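Heat shock protein STI1 (Saccharomyces cerevisiae, PDB 3UPV) links Hsp70 to Hsp90 as an adaptor co-chaperone, its TPR2B domain, the part described here, holding the C-terminal peptide of Hsp70. Local coordinates at residues 28-33 / 41-46; 62-67 / 72-77; 89-94 / 119-124; 47-50 / 56-59; 13-16 / 22-25. All coordinates share one frame; numbering follows the deposited sequence.

Interaction 1. Residues 28-33 / 41-46; sequences TEMIKR and YSNRAA
Thr28 meets Arg44 where the second helix of TPR 7 (segment 28-33) packs against the first helix of TPR 8 (segment 41-46), a junction between successive tetratricopeptide repeats. The two helical segments run nearly antiparallel, at 164°, with their axes 9.2 Å apart. Thr28 OG1 accepts an almost straight hydrogen bond from Arg44 NH1 (3.1 Å, N-H...O 168°), lying at the edge of the guanidinium and practically in its plane. The same hydroxyl is also bonded to the Val24 carbonyl one helical turn earlier, which fixes its rotation. Met30 makes a looser approach, its SD 4.3 Å from Asn43 ND2; that amide nitrogen has its main partner in the backbone of the bound peptide, so this flank of the contact borders the binding groove. Ile31 is the apolar centre and uses both branches. Its CG1 lies over one face of the Tyr41 ring, a CH-pi contact displaced toward the rim, while CG2, anti to the backbone N, reaches the phenolic end at 3.5 Å from Tyr41 OH. That hydroxyl bonds in turn to the Pro35 carbonyl in the loop between the helices. Arg44 NE forms a salt bridge with Asp60, so the guanidinium is held from two quarters, and Ile31 CD1 sits squarely over its centre, 3.4 Å from Arg44 CZ.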
# COMPACT_ATOMS: atom_id res chain seq x y z
N THR A 28 -12.65 4.78 0.55
CA THR A 28 -13.18 5.26 1.78
C THR A 28 -14.51 4.56 2.07
O THR A 28 -14.76 4.17 3.23
CB THR A 28 -13.33 6.81 1.71
OG1 THR A 28 -12.03 7.42 1.53
CG2 THR A 28 -13.94 7.36 3.03
N GLU A 29 -15.31 4.34 1.04
CA GLU A 29 -16.53 3.61 1.24
C GLU A 29 -16.26 2.16 1.61
O GLU A 29 -16.94 1.65 2.51
CB GLU A 29 -17.46 3.71 0.01
CG GLU A 29 -18.72 2.85 0.20
CD GLU A 29 -19.78 2.90 -0.94
OE1 GLU A 29 -19.52 3.39 -2.04
OE2 GLU A 29 -20.97 2.36 -0.65
N MET A 30 -15.31 1.48 0.91
CA MET A 30 -14.90 0.12 1.27
C MET A 30 -14.51 0.04 2.78
O MET A 30 -14.87 -0.89 3.50
CB MET A 30 -13.73 -0.34 0.43
CG MET A 30 -13.40 -1.87 0.60
SD MET A 30 -12.00 -2.22 -0.42
CE MET A 30 -11.67 -3.87 0.29
N ILE A 31 -13.76 1.04 3.21
CA ILE A 31 -13.27 1.14 4.58
C ILE A 31 -14.47 1.34 5.54
O ILE A 31 -14.52 0.65 6.56
CB ILE A 31 -12.26 2.30 4.82
CG1 ILE A 31 -10.90 1.91 4.20
CG2 ILE A 31 -12.13 2.54 6.36
CD1 ILE A 31 -9.93 3.03 4.10
N LYS A 32 -15.42 2.24 5.22
CA LYS A 32 -16.59 2.37 6.07
C LYS A 32 -17.35 1.03 6.19
O LYS A 32 -17.83 0.67 7.29
CB LYS A 32 -17.49 3.47 5.51
CG LYS A 32 -18.92 3.48 6.04
CD LYS A 32 -19.67 4.73 5.56
CE LYS A 32 -20.85 4.96 6.50
NZ LYS A 32 -22.07 5.31 5.70
N ARG A 33 -17.49 0.34 5.07
CA ARG A 33 -18.31 -0.91 5.00
C ARG A 33 -17.65 -2.20 5.49
O ARG A 33 -18.36 -3.13 5.89
CB ARG A 33 -18.89 -1.13 3.60
CG ARG A 33 -19.65 0.10 3.08
CD ARG A 33 -20.96 0.41 3.64
NE ARG A 33 -21.76 0.99 2.57
CZ ARG A 33 -23.06 0.80 2.48
NH1 ARG A 33 -23.76 1.34 1.49
NH2 ARG A 33 -23.64 0.05 3.40
N TYR A 41 -7.64 0.00 3.23
CA TYR A 41 -6.61 0.96 3.65
C TYR A 41 -5.46 0.97 2.66
O TYR A 41 -5.07 2.06 2.20
CB TYR A 41 -6.13 0.60 5.05
CG TYR A 41 -7.24 0.65 6.04
CD1 TYR A 41 -7.86 -0.54 6.45
CD2 TYR A 41 -7.74 1.87 6.51
CE1 TYR A 41 -8.91 -0.55 7.31
CE2 TYR A 41 -8.80 1.87 7.48
CZ TYR A 41 -9.41 0.64 7.83
OH TYR A 41 -10.48 0.49 8.70
N SER A 42 -4.94 -0.21 2.33
CA SER A 42 -3.83 -0.29 1.39
C SER A 42 -4.27 0.33 0.07
O SER A 42 -3.49 1.05 -0.57
CB SER A 42 -3.37 -1.74 1.20
OG SER A 42 -2.47 -1.82 0.10
N ASN A 43 -5.52 0.02 -0.37
CA ASN A 43 -5.99 0.50 -1.66
C ASN A 43 -6.16 2.02 -1.62
O ASN A 43 -5.69 2.73 -2.53
CB ASN A 43 -7.31 -0.17 -2.06
CG ASN A 43 -7.16 -1.65 -2.50
OD1 ASN A 43 -6.07 -2.18 -2.79
ND2 ASN A 43 -8.31 -2.31 -2.57
N ARG A 44 -6.76 2.56 -0.54
CA ARG A 44 -6.85 4.00 -0.51
C ARG A 44 -5.46 4.62 -0.49
O ARG A 44 -5.24 5.64 -1.19
CB ARG A 44 -7.61 4.42 0.76
CG ARG A 44 -7.94 5.89 0.72
CD ARG A 44 -8.96 6.38 1.80
NE ARG A 44 -8.48 6.18 3.14
CZ ARG A 44 -9.22 6.36 4.22
NH1 ARG A 44 -10.53 6.72 4.12
NH2 ARG A 44 -8.66 6.14 5.40
N ALA A 45 -4.50 4.02 0.27
CA ALA A 45 -3.11 4.51 0.22
C ALA A 45 -2.58 4.59 -1.21
O ALA A 45 -1.81 5.50 -1.59
CB ALA A 45 -2.19 3.65 1.05
N ALA A 46 -2.90 3.59 -2.00
CA ALA A 46 -2.34 3.56 -3.37
C ALA A 46 -2.81 4.78 -4.13
O ALA A 46 -2.04 5.40 -4.92
CB ALA A 46 -2.77 2.26 -4.09

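Interaction 2. Residues 62-67 / 72-77; sequences NKAIEK and VRAYIR
Tyr75 OH hydrogen-bonds to the carbonyl O of Pro69 in the turn between helices 54-67 and 72-84, and this bond steadies the ring against Ile65 of the preceding helix. Ile65 CG1 lies over one face of the Tyr75 ring, 4.1 Å from its centroid and 13° off the normal, a CH-pi contact shifted toward the rim. CD1 reaches further along the same ring, to 3.7 Å from Tyr75 CD1, and CG2 drops toward the hydroxyl end, so the whole branched side chain is spread along the aromatic group. A chi1 of -72° sets CG1 beside the backbone N, where that branch can lean on the ring and also touch Ala74 CB at 4.0 Å. Beside it Ala64 CB and Ala74 CB meet at 3.8 Å, and these two small residues let the axes close to 8.8 Å. Ala64 occupies a position where the TPR consensus has alanine. Replacing Ile65 by alanine is likely to open a gap beneath the tyrosine ring and leave its tilt held mainly by the hydroxyl bond to Pro69. The junction of TPR 8 with TPR 9 is thus apolar and aromatic between the helices, and its tyrosine hydroxyl is satisfied by the turn, while Arg73 and Arg77, further round helix 72-84, bind the peptide.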
# COMPACT_ATOMS: atom_id res chain seq x y z
N ASN A 62 -0.06 2.05 7.48
CA ASN A 62 0.05 1.65 8.90
C ASN A 62 -1.22 0.96 9.43
O ASN A 62 -1.18 -0.07 10.13
CB ASN A 62 0.50 2.84 9.75
CG ASN A 62 1.96 3.09 9.59
OD1 ASN A 62 2.41 4.24 9.52
ND2 ASN A 62 2.72 2.00 9.47
N LYS A 63 -2.36 1.49 9.05
CA LYS A 63 -3.65 0.89 9.45
C LYS A 63 -3.83 -0.51 8.78
O LYS A 63 -4.32 -1.43 9.42
CB LYS A 63 -4.79 1.87 9.13
CG LYS A 63 -6.13 1.64 9.88
CD LYS A 63 -6.09 2.10 11.36
CE LYS A 63 -6.37 3.60 11.55
NZ LYS A 63 -6.63 4.07 13.01
N ALA A 64 -3.48 -0.64 7.50
CA ALA A 64 -3.54 -1.92 6.82
C ALA A 64 -2.69 -2.95 7.53
O ALA A 64 -3.10 -4.11 7.68
CB ALA A 64 -3.06 -1.79 5.36
N ILE A 65 -1.50 -2.52 7.95
CA ILE A 65 -0.56 -3.36 8.71
C ILE A 65 -1.20 -3.82 10.02
O ILE A 65 -1.11 -5.02 10.38
CB ILE A 65 0.84 -2.67 8.89
CG1 ILE A 65 1.56 -2.67 7.51
CG2 ILE A 65 1.68 -3.39 10.05
CD1 ILE A 65 2.76 -1.71 7.37
N GLU A 66 -1.93 -2.93 10.69
CA GLU A 66 -2.63 -3.36 11.91
C GLU A 66 -3.73 -4.39 11.64
O GLU A 66 -3.95 -5.29 12.45
CB GLU A 66 -3.28 -2.21 12.65
CG GLU A 66 -2.44 -0.99 13.05
CD GLU A 66 -3.31 0.09 13.72
OE1 GLU A 66 -4.46 -0.24 14.08
OE2 GLU A 66 -2.88 1.26 13.88
N LYS A 67 -4.43 -4.25 10.53
CA LYS A 67 -5.57 -5.12 10.24
C LYS A 67 -5.11 -6.50 9.75
O LYS A 67 -5.72 -7.50 10.10
CB LYS A 67 -6.52 -4.46 9.19
CG LYS A 67 -7.20 -3.18 9.61
CD LYS A 67 -7.89 -3.25 10.91
CE LYS A 67 -8.40 -1.87 11.26
NZ LYS A 67 -9.04 -1.83 12.59
N VAL A 72 1.66 -8.32 2.68
CA VAL A 72 2.98 -7.86 2.28
C VAL A 72 2.92 -6.50 1.51
O VAL A 72 3.81 -5.64 1.61
CB VAL A 72 3.63 -8.96 1.35
CG1 VAL A 72 4.95 -8.49 0.75
CG2 VAL A 72 3.76 -10.34 2.05
N ARG A 73 1.88 -6.34 0.68
CA ARG A 73 1.76 -5.15 -0.19
C ARG A 73 1.75 -3.89 0.61
O ARG A 73 2.29 -2.87 0.20
CB ARG A 73 0.49 -5.22 -1.01
CG ARG A 73 0.43 -4.05 -2.00
CD ARG A 73 0.45 -4.66 -3.42
NE ARG A 73 -0.83 -5.18 -3.83
CZ ARG A 73 -1.06 -5.99 -4.89
NH1 ARG A 73 -0.07 -6.42 -5.65
NH2 ARG A 73 -2.30 -6.38 -5.18
N ALA A 74 1.11 -3.94 1.78
CA ALA A 74 1.03 -2.74 2.65
C ALA A 74 2.43 -2.30 3.08
O ALA A 74 2.72 -1.11 3.15
CB ALA A 74 0.19 -3.03 3.80
N TYR A 75 3.28 -3.26 3.37
CA TYR A 75 4.65 -2.93 3.76
C TYR A 75 5.42 -2.32 2.60
O TYR A 75 6.12 -1.24 2.79
CB TYR A 75 5.41 -4.13 4.28
CG TYR A 75 4.84 -4.84 5.50
CD1 TYR A 75 5.20 -4.46 6.80
CD2 TYR A 75 3.98 -5.93 5.36
CE1 TYR A 75 4.67 -5.15 7.92
CE2 TYR A 75 3.42 -6.56 6.46
CZ TYR A 75 3.80 -6.22 7.72
OH TYR A 75 3.27 -6.97 8.77
N ILE A 76 5.27 -2.91 1.40
CA ILE A 76 5.99 -2.40 0.27
C ILE A 76 5.49 -0.99 -0.08
O ILE A 76 6.26 -0.01 -0.27
CB ILE A 76 5.90 -3.31 -0.93
CG1 ILE A 76 6.58 -4.63 -0.60
CG2 ILE A 76 6.56 -2.59 -2.15
CD1 ILE A 76 6.33 -5.71 -1.61
N ARG A 77 4.16 -0.84 -0.04
CA ARG A 77 3.58 0.49 -0.28
C ARG A 77 4.06 1.56 0.69
O ARG A 77 4.36 2.72 0.32
CB ARG A 77 2.07 0.34 -0.19
CG ARG A 77 1.47 1.40 -0.94
CD ARG A 77 -0.07 1.37 -1.00
NE ARG A 77 -0.68 0.15 -1.56
CZ ARG A 77 -0.70 -0.12 -2.86
NH1 ARG A 77 -1.30 -1.23 -3.35
NH2 ARG A 77 -0.13 0.75 -3.69

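Interaction 3. Residues 89-94 / 119-124; sequences ASALET and YKASQQ
Leu92 reaches across from helix 88-106 to Ala121 and Ser122 of the last helix, 111-124, and its conformation decides the contact. CG stands anti to the carbonyl carbon (chi1 -76°), and chi2 of 166° then directs the CD2 branch at the facing helix. That single methyl group does most of the touching: it lies 3.7 Å from Ala121 CB, the same distance from the backbone N of Ser122, and 4.1 Å from Ser122 CB. It therefore rests over the backbone between two successive residues and beside their beta carbons. Leu92 CG adds a contact with Ala121 CB at 4.0 Å. Ala91, one residue earlier, contributes a more distant methyl-to-methyl approach, its CB 4.3 Å from Ala121 CB, and also packs on Gln82 and Ile83 of helix 72-84. Ser122 carries its OG anti to the backbone N, so the apolar CB, rather than the hydroxyl, is what Leu92 meets. The facing segments cross at 154°, nearly antiparallel, and their axes come within 9.0 Å, with Leu92 and Ala121 the nearest pair of CA atoms. Near the chain terminus, Gln124 NE2 bonds to Tyr88 OH and Arg125 touches Leu92. A further helix laid against the second helix of the final repeat, here TPR 9, is the capping-helix arrangement characteristic of TPR domains.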
# COMPACT_ATOMS: atom_id res chain seq x y z
N ALA A 89 15.75 6.05 6.52
CA ALA A 89 16.08 5.08 7.58
C ALA A 89 14.85 4.25 7.88
O ALA A 89 14.93 3.04 8.09
CB ALA A 89 16.58 5.77 8.82
N SER A 90 13.70 4.91 7.95
CA SER A 90 12.48 4.19 8.28
C SER A 90 12.12 3.26 7.18
O SER A 90 11.64 2.15 7.44
CB SER A 90 11.32 5.13 8.62
OG SER A 90 11.65 5.85 9.82
N ALA A 91 12.33 3.71 5.94
CA ALA A 91 12.02 2.85 4.79
C ALA A 91 12.82 1.59 4.78
O ALA A 91 12.31 0.52 4.48
CB ALA A 91 12.16 3.59 3.45
N LEU A 92 14.09 1.71 5.12
CA LEU A 92 14.95 0.52 5.10
C LEU A 92 14.42 -0.51 6.14
O LEU A 92 14.38 -1.73 5.89
CB LEU A 92 16.38 1.01 5.45
CG LEU A 92 17.11 1.73 4.28
CD1 LEU A 92 18.35 2.47 4.79
CD2 LEU A 92 17.47 0.83 3.06
N GLU A 93 13.97 -0.02 7.29
CA GLU A 93 13.38 -0.88 8.34
C GLU A 93 12.08 -1.53 7.85
O GLU A 93 11.85 -2.74 8.02
CB GLU A 93 13.14 -0.08 9.66
CG GLU A 93 14.39 -0.00 10.58
CD GLU A 93 14.24 1.00 11.75
OE1 GLU A 93 15.21 1.18 12.51
OE2 GLU A 93 13.19 1.65 11.91
N THR A 94 11.27 -0.74 7.15
CA THR A 94 10.04 -1.24 6.65
C THR A 94 10.33 -2.31 5.58
O THR A 94 9.61 -3.32 5.49
CB THR A 94 9.23 -0.12 6.03
OG1 THR A 94 9.00 0.90 7.01
CG2 THR A 94 7.86 -0.64 5.50
N TYR A 119 17.74 -0.67 -2.25
CA TYR A 119 18.93 -0.09 -2.87
C TYR A 119 18.73 1.43 -3.01
O TYR A 119 19.64 2.19 -2.76
CB TYR A 119 19.20 -0.68 -4.25
CG TYR A 119 20.49 -0.11 -4.78
CD1 TYR A 119 21.71 -0.39 -4.12
CD2 TYR A 119 20.51 0.76 -5.88
CE1 TYR A 119 22.94 0.18 -4.57
CE2 TYR A 119 21.71 1.33 -6.33
CZ TYR A 119 22.90 1.04 -5.68
OH TYR A 119 24.08 1.59 -6.11
N LYS A 120 17.52 1.82 -3.40
CA LYS A 120 17.19 3.20 -3.73
C LYS A 120 17.19 3.97 -2.38
O LYS A 120 17.86 5.01 -2.23
CB LYS A 120 15.84 3.23 -4.49
CG LYS A 120 15.19 4.62 -4.73
CD LYS A 120 13.92 4.58 -5.64
CE LYS A 120 12.61 3.91 -5.04
NZ LYS A 120 11.20 4.61 -5.27
N ALA A 121 16.55 3.40 -1.37
CA ALA A 121 16.56 4.04 -0.03
C ALA A 121 17.96 4.20 0.55
O ALA A 121 18.31 5.27 1.13
CB ALA A 121 15.64 3.31 0.96
N SER A 122 18.76 3.14 0.43
CA SER A 122 20.13 3.20 0.95
C SER A 122 20.99 4.28 0.28
O SER A 122 21.66 5.09 0.96
CB SER A 122 20.79 1.83 0.82
OG SER A 122 22.11 1.94 1.32
N GLN A 123 20.95 4.32 -1.04
CA GLN A 123 21.71 5.33 -1.75
C GLN A 123 21.29 6.76 -1.42
O GLN A 123 22.17 7.61 -1.18
CB GLN A 123 21.71 5.01 -3.25
CG GLN A 123 22.23 3.54 -3.50
CD GLN A 123 23.72 3.38 -3.21
OE1 GLN A 123 24.12 2.61 -2.32
NE2 GLN A 123 24.54 4.11 -3.97
N GLN A 124 19.97 7.02 -1.31
CA GLN A 124 19.57 8.41 -1.03
C GLN A 124 19.89 8.80 0.41
O GLN A 124 20.06 9.98 0.72
CB GLN A 124 18.12 8.73 -1.43
CG GLN A 124 17.76 8.19 -2.80
CD GLN A 124 16.32 8.51 -3.29
OE1 GLN A 124 15.92 8.05 -4.36
NE2 GLN A 124 15.56 9.33 -2.53

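Interaction 4. Residues 47-50 / 56-59; sequences ALAK and EAIA
Leu48 and Ala57 bring the backbones of helices 38-50 and 54-67 to within 5.5 Å between their CA atoms, a close approach near the turn that joins the two helices of TPR 8. The small side chain of Ala57 is consistent with so close an approach: its CB faces helix 38-50 and is bordered by the backbone N of Ala49 at 4.1 Å, by Leu48 CB at 4.2 Å and by Ala49 CB at 4.3 Å. The methyl thus settles against the start of the Ala49 peptide unit, flanked by two beta carbons. A small residue at this place, early in the second helix, is part of the TPR consensus. Leu48 supplies the longer reach. Its CG lies beside the backbone N (chi1 -71°), and with chi2 at 162° CD1 is carried to the backbone just before Ala57, 4.0 Å from Ala57 N, and also to Glu56 CB at 3.9 Å. Glu56 shares just the root of its side chain with the contact. Its CB points to helix 38-50, but the chain bends at chi2 (88°) and carries the carboxylate away; the Glu56 and Leu48 side chains cross at about a right angle. The touching groups are therefore carbon on both helices, apart from the backbone nitrogens that lie under the methyl groups. In the wider fold, Leu48 also touches Val24 of helix 20-33, while the neighbouring Lys50 makes a salt bridge with an acidic side chain of the bound peptide. From helix 54-67, Ile58 packs on Ala81 and Gln82 of helix 72-84, so each helix of the pair also leans on an adjoining repeat.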
# COMPACT_ATOMS: atom_id res chain seq x y z
N ALA A 47 -4.08 5.11 -3.94
CA ALA A 47 -4.63 6.25 -4.65
C ALA A 47 -4.13 7.61 -4.10
O ALA A 47 -3.84 8.57 -4.86
CB ALA A 47 -6.18 6.17 -4.68
N LEU A 48 -4.08 7.73 -2.78
CA LEU A 48 -3.54 8.93 -2.15
C LEU A 48 -2.06 9.13 -2.59
O LEU A 48 -1.62 10.22 -2.80
CB LEU A 48 -3.60 8.78 -0.65
CG LEU A 48 -5.00 8.85 -0.02
CD1 LEU A 48 -4.93 8.25 1.39
CD2 LEU A 48 -5.45 10.31 0.11
N ALA A 49 -1.30 8.05 -2.72
CA ALA A 49 0.11 8.16 -3.11
C ALA A 49 0.19 8.72 -4.56
O ALA A 49 1.02 9.59 -4.86
CB ALA A 49 0.77 6.75 -3.05
N LYS A 50 -0.76 8.32 -5.42
CA LYS A 50 -0.73 8.82 -6.80
C LYS A 50 -1.02 10.29 -6.79
O LYS A 50 -0.61 11.04 -7.72
CB LYS A 50 -1.75 8.12 -7.70
CG LYS A 50 -1.36 6.67 -8.07
CD LYS A 50 -0.25 6.72 -9.15
CE LYS A 50 0.03 5.32 -9.67
NZ LYS A 50 1.06 5.22 -10.78
N GLU A 56 -1.00 10.91 4.59
CA GLU A 56 -2.26 10.12 4.53
C GLU A 56 -2.02 8.70 4.02
O GLU A 56 -2.52 7.73 4.61
CB GLU A 56 -3.32 10.86 3.72
CG GLU A 56 -3.67 12.13 4.46
CD GLU A 56 -2.77 13.36 4.11
OE1 GLU A 56 -3.08 14.48 4.63
OE2 GLU A 56 -1.80 13.26 3.30
N ALA A 57 -1.26 8.58 2.93
CA ALA A 57 -0.96 7.25 2.40
C ALA A 57 -0.25 6.43 3.44
O ALA A 57 -0.54 5.21 3.66
CB ALA A 57 -0.12 7.32 1.11
N ILE A 58 0.70 7.06 4.11
CA ILE A 58 1.48 6.28 5.09
C ILE A 58 0.60 5.85 6.30
O ILE A 58 0.72 4.73 6.79
CB ILE A 58 2.75 7.11 5.58
CG1 ILE A 58 3.81 7.15 4.44
CG2 ILE A 58 3.34 6.54 6.84
CD1 ILE A 58 4.90 8.27 4.58
N ALA A 59 -0.27 6.75 6.73
CA ALA A 59 -1.21 6.45 7.80
C ALA A 59 -2.10 5.27 7.40
O ALA A 59 -2.31 4.40 8.20
CB ALA A 59 -2.01 7.61 8.15

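Interaction 5. Residues 13-16 / 22-25; sequences EYFT and NAVK
Tyr14 and Ala23 lie 5.1 Å apart at their CA atoms, where helices 2-16 and 20-33 come together beside the short turn that joins them. This is the helical hairpin of TPR 7, and Ala23 fills the small-residue position of the TPR consensus that lets the second helix sit so near the first. The first torsion of Tyr14 (chi1 -78°) swings the ring across the beginning of helix 20-33. Asn22 CB is then placed almost exactly over the middle of one ring face, 3.3 Å from the centroid and 5° off the normal, a tight CH-pi contact. The ring and the Asn22 amide are turned 32° from each other, so the side chain slants over the tyrosine rather than stacking flat upon it. Asn22 ND2 is bonded to Asp19 OD1 in the turn, which ties down the amide end, and Tyr14 also touches Asp19. Asn22 O lies above the ring on the same side as Asn22 CB, 3.4 Å from Tyr14 CD2; Tyr14 CB is 3.4 Å from Ala23 N. Without the ring, as with a serine here, Asn22 CB would probably lose its cover and a gap would open where the two helices meet. The Phe15 ring packs on Ala46 and on the peptide backbone, and meets Trp20 edge-to-face. Ala23 CB approaches the rim of the Phe15 ring near its plane, 4.3 Å from Phe15 CB and 3.9 Å from Tyr14 CB.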
# COMPACT_ATOMS: atom_id res chain seq x y z
N GLU A 13 -11.80 -0.14 -10.65
CA GLU A 13 -12.07 0.49 -11.93
C GLU A 13 -11.55 1.96 -12.02
O GLU A 13 -10.92 2.35 -13.03
CB GLU A 13 -13.56 0.38 -12.29
CG GLU A 13 -13.92 0.89 -13.68
CD GLU A 13 -13.36 0.02 -14.83
OE1 GLU A 13 -12.79 -1.09 -14.56
OE2 GLU A 13 -13.51 0.44 -16.03
N TYR A 14 -11.83 2.77 -10.99
CA TYR A 14 -11.33 4.15 -10.97
C TYR A 14 -9.81 4.19 -11.03
O TYR A 14 -9.22 4.98 -11.80
CB TYR A 14 -11.78 4.89 -9.70
CG TYR A 14 -13.24 5.35 -9.79
CD1 TYR A 14 -13.74 5.96 -10.97
CD2 TYR A 14 -14.12 5.17 -8.70
CE1 TYR A 14 -15.05 6.35 -11.03
CE2 TYR A 14 -15.45 5.57 -8.78
CZ TYR A 14 -15.90 6.15 -9.95
OH TYR A 14 -17.20 6.55 -10.04
N PHE A 15 -9.18 3.28 -10.31
CA PHE A 15 -7.73 3.29 -10.18
C PHE A 15 -7.12 2.94 -11.57
O PHE A 15 -6.16 3.58 -12.09
CB PHE A 15 -7.28 2.32 -9.06
CG PHE A 15 -5.83 2.43 -8.73
CD1 PHE A 15 -5.44 3.32 -7.75
CD2 PHE A 15 -4.88 1.70 -9.43
CE1 PHE A 15 -4.09 3.48 -7.42
CE2 PHE A 15 -3.48 1.84 -9.11
CZ PHE A 15 -3.08 2.74 -8.14
N THR A 16 -7.76 1.96 -12.20
CA THR A 16 -7.32 1.43 -13.46
C THR A 16 -7.36 2.53 -14.50
O THR A 16 -6.49 2.58 -15.39
CB THR A 16 -8.18 0.22 -13.82
OG1 THR A 16 -7.88 -0.85 -12.91
CG2 THR A 16 -7.88 -0.26 -15.20
N ASN A 22 -11.57 9.67 -7.42
CA ASN A 22 -12.71 8.77 -7.31
C ASN A 22 -12.36 7.41 -6.69
O ASN A 22 -13.17 6.88 -5.92
CB ASN A 22 -13.48 8.63 -8.66
CG ASN A 22 -14.44 9.77 -8.90
OD1 ASN A 22 -15.12 10.23 -7.95
ND2 ASN A 22 -14.51 10.26 -10.15
N ALA A 23 -11.16 6.86 -6.98
CA ALA A 23 -10.63 5.73 -6.21
C ALA A 23 -10.57 6.02 -4.72
O ALA A 23 -10.97 5.17 -3.94
CB ALA A 23 -9.24 5.33 -6.71
N VAL A 24 -10.03 7.19 -4.30
CA VAL A 24 -10.03 7.56 -2.89
C VAL A 24 -11.43 7.43 -2.32
O VAL A 24 -11.61 6.84 -1.22
CB VAL A 24 -9.41 8.98 -2.72
CG1 VAL A 24 -9.68 9.51 -1.33
CG2 VAL A 24 -7.89 8.86 -2.97
N LYS A 25 -12.42 7.94 -3.08
CA LYS A 25 -13.77 8.01 -2.56
C LYS A 25 -14.30 6.58 -2.40
O LYS A 25 -14.91 6.24 -1.36
CB LYS A 25 -14.61 8.84 -3.54
CG LYS A 25 -16.02 9.07 -3.22
CD LYS A 25 -16.44 10.36 -3.94
CE LYS A 25 -15.71 11.60 -3.36
NZ LYS A 25 -16.12 12.85 -4.04

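In the fold
Interactions 4 and 5 each join the two helices within one repeat, TPR 8 and TPR 7, and both close on a small alanine. Interactions 1 and 2 join successive repeats through an isoleucine laid over a tyrosine; of the five, interaction 1 alone adds a hydrogen bond between its segments. Interaction 3, on the opposite side of the chain's centre from interactions 1 and 5, attaches the final helix and is aliphatic and buried; the other four are partly buried. Helix 38-50 serves interactions 1 and 4, helix 20-33 interactions 1 and 5, and helix 54-67 interactions 2 and 4. Interactions 1 and 2 meet directly, Ser42 OG lying 3.1 Å from Arg77 NE beside the peptide groove.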